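Local coordinates for AlgX/AlgJ SGNH hydrolase-like domain-containing protein (PDB 4NZK), which is of unknown function but belongs to the DHHW family of the SGNH hydrolase clan, and may be an esterase-like enzyme, at residues 63-68 against 114-119; 56-61 against 74-79. All coordinates share one frame; numbering follows the deposited sequence.

Interaction 1 (63-68 against 114-119)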
loop_
_atom_site.group_PDB
_atom_site.type_symbol
_atom_site.label_atom_id
_atom_site.label_comp_id
_atom_site.label_asym_id
_atom_site.label_seq_id
_atom_site.Cartn_x
_atom_site.Cartn_y
_atom_site.Cartn_z
ATOM N N LEU A 63 10.032 10.172 15.060
ATOM C CA LEU A 63 10.575 11.524 15.220
ATOM C C LEU A 63 9.470 12.518 14.921
ATOM O O LEU A 63 8.842 12.475 13.865
ATOM C CB LEU A 63 11.719 11.720 14.218
ATOM C CG LEU A 63 12.355 13.123 14.123
ATOM C CD1 LEU A 63 13.083 13.469 15.414
ATOM C CD2 LEU A 63 13.297 13.284 12.939
ATOM N N VAL A 64 9.257 13.436 15.859
ATOM C CA VAL A 64 8.413 14.575 15.656
ATOM C C VAL A 64 9.336 15.759 15.436
ATOM O O VAL A 64 10.172 16.069 16.283
ATOM C CB VAL A 64 7.507 14.815 16.844
ATOM C CG1 VAL A 64 6.672 16.075 16.618
ATOM C CG2 VAL A 64 6.610 13.623 17.055
ATOM N N VAL A 65 9.185 16.420 14.296
ATOM C CA VAL A 65 10.096 17.511 13.944
ATOM C C VAL A 65 9.416 18.497 13.014
ATOM O O VAL A 65 8.539 18.124 12.248
ATOM C CB VAL A 65 11.365 16.910 13.294
ATOM C CG1 VAL A 65 11.017 16.133 12.032
ATOM C CG2 VAL A 65 12.464 17.941 13.056
ATOM N N ASP A 66 9.778 19.780 13.136
ATOM C CA ASP A 66 9.240 20.780 12.235
ATOM C C ASP A 66 10.176 20.988 11.047
ATOM O O ASP A 66 11.392 21.159 11.200
ATOM C CB ASP A 66 8.997 22.104 12.972
ATOM C CG ASP A 66 7.838 22.047 13.969
ATOM O OD1 ASP A 66 7.288 20.968 14.226
ATOM O OD2 ASP A 66 7.479 23.114 14.519
ATOM N N ILE A 67 9.601 20.943 9.863
ATOM C CA ILE A 67 10.362 21.122 8.625
ATOM C C ILE A 67 9.629 22.141 7.773
ATOM O O ILE A 67 8.458 21.944 7.438
ATOM C CB ILE A 67 10.453 19.808 7.827
ATOM C CG1 ILE A 67 11.076 18.687 8.657
ATOM C CG2 ILE A 67 11.286 20.013 6.557
ATOM C CD1 ILE A 67 11.006 17.312 7.985
ATOM N N ASP A 68 10.311 23.244 7.463
ATOM C CA ASP A 68 9.732 24.290 6.619
ATOM C C ASP A 68 8.356 24.731 7.120
ATOM O O ASP A 68 7.399 24.872 6.346
ATOM C CB ASP A 68 9.671 23.796 5.162
ATOM C CG ASP A 68 11.072 23.520 4.568
ATOM O OD1 ASP A 68 12.057 24.221 4.947
ATOM O OD2 ASP A 68 11.178 22.608 3.710
ATOM N N TYR A 114 12.375 12.295 3.486
ATOM C CA TYR A 114 12.116 13.548 4.183
ATOM C C TYR A 114 12.767 13.733 5.550
ATOM O O TYR A 114 12.526 14.743 6.192
ATOM C CB TYR A 114 10.609 13.686 4.349
ATOM C CG TYR A 114 9.893 13.836 3.016
ATOM C CD1 TYR A 114 9.976 15.005 2.289
ATOM C CD2 TYR A 114 9.138 12.828 2.498
ATOM C CE1 TYR A 114 9.312 15.151 1.077
ATOM C CE2 TYR A 114 8.451 12.968 1.302
ATOM C CZ TYR A 114 8.551 14.129 0.587
ATOM O OH TYR A 114 7.855 14.213 -0.590
ATOM N N LEU A 115 13.582 12.784 5.979
ATOM C CA LEU A 115 14.281 12.938 7.245
ATOM C C LEU A 115 15.242 14.107 7.151
ATOM O O LEU A 115 16.014 14.189 6.181
ATOM C CB LEU A 115 14.983 11.613 7.595
ATOM C CG LEU A 115 15.370 11.322 9.018
ATOM C CD1 LEU A 115 14.145 11.335 9.947
ATOM C CD2 LEU A 115 16.080 9.990 9.055
ATOM N N PRO A 116 15.197 15.029 8.139
ATOM C CA PRO A 116 16.052 16.187 8.012
ATOM C C PRO A 116 17.488 15.875 8.292
ATOM O O PRO A 116 17.849 14.765 8.752
ATOM C CB PRO A 116 15.511 17.186 9.045
ATOM C CG PRO A 116 14.475 16.503 9.798
ATOM C CD PRO A 116 14.219 15.160 9.227
ATOM N N GLU A 117 18.318 16.862 8.001
ATOM C CA GLU A 117 19.752 16.705 8.192
ATOM C C GLU A 117 20.071 16.421 9.656
ATOM O O GLU A 117 19.413 16.934 10.571
ATOM C CB GLU A 117 20.517 17.935 7.697
ATOM C CG GLU A 117 20.315 19.173 8.550
ATOM N N GLY A 118 21.071 15.572 9.865
ATOM C CA GLY A 118 21.512 15.273 11.216
ATOM C C GLY A 118 20.905 14.051 11.858
ATOM O O GLY A 118 21.306 13.690 12.951
ATOM N N TYR A 119 19.962 13.388 11.185
ATOM C CA TYR A 119 19.342 12.214 11.775
ATOM C C TYR A 119 19.770 10.907 11.136
ATOM O O TYR A 119 19.173 9.886 11.449
ATOM C CB TYR A 119 17.798 12.341 11.726
ATOM C CG TYR A 119 17.291 13.406 12.647
ATOM C CD1 TYR A 119 17.034 13.122 13.983
ATOM C CD2 TYR A 119 17.123 14.711 12.212
ATOM C CE1 TYR A 119 16.577 14.096 14.844
ATOM C CE2 TYR A 119 16.670 15.688 13.070
ATOM C CZ TYR A 119 16.408 15.369 14.391
ATOM O OH TYR A 119 15.963 16.351 15.246
#

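Interaction 2 (56-61 against 74-79)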
loop_
_atom_site.group_PDB
_atom_site.type_symbol
_atom_site.label_atom_id
_atom_site.label_comp_id
_atom_site.label_asym_id
_atom_site.label_seq_id
_atom_site.Cartn_x
_atom_site.Cartn_y
_atom_site.Cartn_z
ATOM N N GLY A 56 13.210 18.692 17.141
ATOM C CA GLY A 56 13.070 17.269 16.955
ATOM C C GLY A 56 13.001 16.552 18.311
ATOM O O GLY A 56 13.793 16.846 19.212
ATOM N N VAL A 57 12.028 15.652 18.445
ATOM C CA VAL A 57 11.832 14.794 19.622
ATOM C C VAL A 57 11.578 13.362 19.150
ATOM O O VAL A 57 10.761 13.163 18.245
ATOM C CB VAL A 57 10.576 15.193 20.428
ATOM C CG1 VAL A 57 10.458 14.332 21.679
ATOM C CG2 VAL A 57 10.615 16.654 20.814
ATOM N N GLN A 58 12.213 12.385 19.791
ATOM C CA GLN A 58 12.015 10.966 19.482
ATOM C C GLN A 58 11.232 10.236 20.580
ATOM O O GLN A 58 11.492 10.416 21.776
ATOM C CB GLN A 58 13.367 10.263 19.340
ATOM C CG GLN A 58 14.123 10.678 18.104
ATOM C CD GLN A 58 15.349 9.851 17.837
ATOM O OE1 GLN A 58 15.310 8.618 17.883
ATOM N NE2 GLN A 58 16.442 10.519 17.568
ATOM N N THR A 59 10.230 9.465 20.180
ATOM C CA THR A 59 9.611 8.504 21.088
ATOM C C THR A 59 8.909 7.452 20.284
ATOM O O THR A 59 8.435 7.687 19.161
ATOM C CB THR A 59 8.642 9.076 22.161
ATOM O OG1 THR A 59 8.323 8.048 23.153
ATOM C CG2 THR A 59 7.353 9.585 21.531
ATOM N N ASN A 60 8.898 6.264 20.855
ATOM C CA ASN A 60 8.166 5.132 20.298
ATOM C C ASN A 60 8.583 4.867 18.858
ATOM O O ASN A 60 7.786 4.443 18.059
ATOM C CB ASN A 60 6.658 5.342 20.416
ATOM C CG ASN A 60 5.865 4.103 20.060
ATOM O OD1 ASN A 60 6.249 2.973 20.431
ATOM N ND2 ASN A 60 4.746 4.287 19.355
ATOM N N GLY A 61 9.855 5.089 18.559
ATOM C CA GLY A 61 10.382 4.833 17.206
ATOM C C GLY A 61 10.047 5.865 16.168
ATOM O O GLY A 61 10.309 5.646 14.985
ATOM N N ILE A 74 7.621 11.074 11.725
ATOM C CA ILE A 74 8.348 10.183 10.813
ATOM C C ILE A 74 8.819 8.960 11.539
ATOM O O ILE A 74 9.537 9.054 12.556
ATOM C CB ILE A 74 9.562 10.916 10.214
ATOM C CG1 ILE A 74 9.085 12.193 9.518
ATOM C CG2 ILE A 74 10.340 9.968 9.269
ATOM C CD1 ILE A 74 10.180 13.069 8.969
ATOM N N SER A 75 8.447 7.795 11.019
ATOM C CA SER A 75 8.869 6.538 11.652
ATOM C C SER A 75 10.326 6.269 11.243
ATOM O O SER A 75 10.666 6.280 10.062
ATOM C CB SER A 75 7.994 5.383 11.159
ATOM O OG SER A 75 6.649 5.501 11.512
ATOM N N LEU A 76 11.171 6.018 12.235
ATOM C CA LEU A 76 12.561 5.700 12.000
ATOM C C LEU A 76 12.688 4.214 11.660
ATOM O O LEU A 76 11.976 3.381 12.183
ATOM C CB LEU A 76 13.410 6.081 13.217
ATOM C CG LEU A 76 13.334 7.596 13.531
ATOM C CD1 LEU A 76 13.916 7.917 14.898
ATOM C CD2 LEU A 76 13.967 8.468 12.464
ATOM N N TYR A 77 13.641 3.904 10.797
ATOM C CA TYR A 77 13.771 2.552 10.255
ATOM C C TYR A 77 15.071 1.922 10.705
ATOM O O TYR A 77 16.114 2.590 10.685
ATOM C CB TYR A 77 13.731 2.629 8.723
ATOM C CG TYR A 77 13.737 1.289 8.060
ATOM C CD1 TYR A 77 12.778 0.312 8.357
ATOM C CD2 TYR A 77 14.642 1.003 7.067
ATOM C CE1 TYR A 77 12.776 -0.916 7.711
ATOM C CE2 TYR A 77 14.655 -0.232 6.437
ATOM C CZ TYR A 77 13.720 -1.181 6.759
ATOM O OH TYR A 77 13.690 -2.412 6.169
ATOM N N GLY A 78 14.992 0.638 11.082
ATOM C CA GLY A 78 16.162 -0.109 11.556
ATOM C C GLY A 78 16.789 -1.064 10.558
ATOM O O GLY A 78 17.892 -1.579 10.773
ATOM N N GLY A 79 16.134 -1.272 9.429
ATOM C CA GLY A 79 16.666 -2.155 8.403
ATOM C C GLY A 79 16.170 -3.594 8.529
ATOM O O GLY A 79 15.342 -3.920 9.362
HETATM O O HOH W 1 9.880 3.172 13.847
#

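Interaction 1 (63-68 against 114-119)
The middle strand, 62-67, of a three-stranded antiparallel meander presents Leu63, Val65 and Ile67 to a loop that lays Leu115, Pro116 and Tyr119 over that face. Alternation along the strand puts these three branched aliphatic residues on one side, while Asp66 on the other binds Arg212 and Thr71. No hydrogen bond joins the two segments, and the contact is carried by apolar side chains. Leu63 has the largest share on the strand side. With its CG anti to the backbone N (chi1 175°), its two methyls part: CD1 comes within 3.6 Å of Tyr119 CE1, whereas CD2 stands over the middle of the ring of Tyr119, 3.8 Å from the centroid and 7° off the ring normal, a well-centred CH-pi contact. The same CD2 meets Leu115 CD1 at 3.7 Å. With an alanine in place of Tyr119 the aromatic face is gone, which would probably leave both methyls of Leu63 without that partner and open a gap beside the strand. Pro116 serves the rest of the strand with the corner of its ring: its CG lies 4.1 Å from Val65 CG2 and 4.0 Å from Ile67 CD1. Ile67, extended beyond CG1 (chi2 172°), carries that CD1 on to the carbonyl of the loop, 3.5 Å from Tyr114 O. Tyr114 itself turns its hydroxyl to Thr153 O and its ring to Trp72. The loop bends back through a type II turn from Pro116 to Tyr119, in which Gly118 supplies the positive phi of the third position, and Pro116 O lies in the plane of the Tyr119 ring at its edge. The whole is a beta-meander face covered by a connecting loop, here the one between helices 111-114 and 126-136.

Interaction 2 (56-61 against 74-79)
Gly61 and Leu76 meet through their backbones, and the side chain of Leu76 then leans over the carbonyl to reach Gln58. Leu76 N donates to Gly61 O at 2.9 Å with an angle of 166° at the hydrogen, close to straight. That oxygen also accepts from a water 2.8 Å away, which gives its other hydrogen to Leu76 O at 2.7 Å. Two donors therefore grip Gly61 O, which is linked to Leu76 twice, directly to its N and through the water to its O. The isobutyl group sits beside this bond because CG is anti to the carbonyl carbon and next to the backbone N (chi1 -61°), which brings Leu76 CB within 3.6 Å of Gly61 O. Beyond CG the chain stays extended (chi2 167°) and runs on to CD1, 3.4 Å from Gln58 OE1. In the meander, Leu63 pairs with Ile74, and the bond from Leu76 N to Gly61 O is the next step of that ladder between strands 62-67 and 70-75, carried two residues on into the turn. Asn60 and Gly61 take the backbone angles of a type I' turn, the tight reversal of a two-residue beta hairpin; asparagine and glycine both tolerate the positive phi it demands. Gln58 comes from within the outer strand 53-59. Extended past CG, it is long enough to reach across the middle strand and send its amide over Leu76 at about a right angle, so that a methyl meets the carbonyl end of the amide in a van der Waals contact. Ser75, small enough for a buried site, turns OG to Gln62 OE1. Beyond Leu76 the chain turns inward, where Tyr77 stacks with His126 and bonds Ser129.

How the interactions relate
Interactions 1 and 2 belong to one small sheet, and their centres lie 11 Å apart. Strand 62-67, which offers its face in interaction 1, is the strand that separates the partners of interaction 2: Leu63 N lies 2.8 Å from Ile74 O on one flank, and Val64 N lies 2.8 Å from Val57 O on the other, both probable hydrogen bonds. The loop 114-119 reaches beyond the middle strand, since Tyr119 OH packs 3.5 Å from Gly56 CA and Leu115 touches Leu76 and Ile74. The meander is separate from the seven-stranded mixed sheet, and neither contact includes a bound ligand or an established catalytic residue.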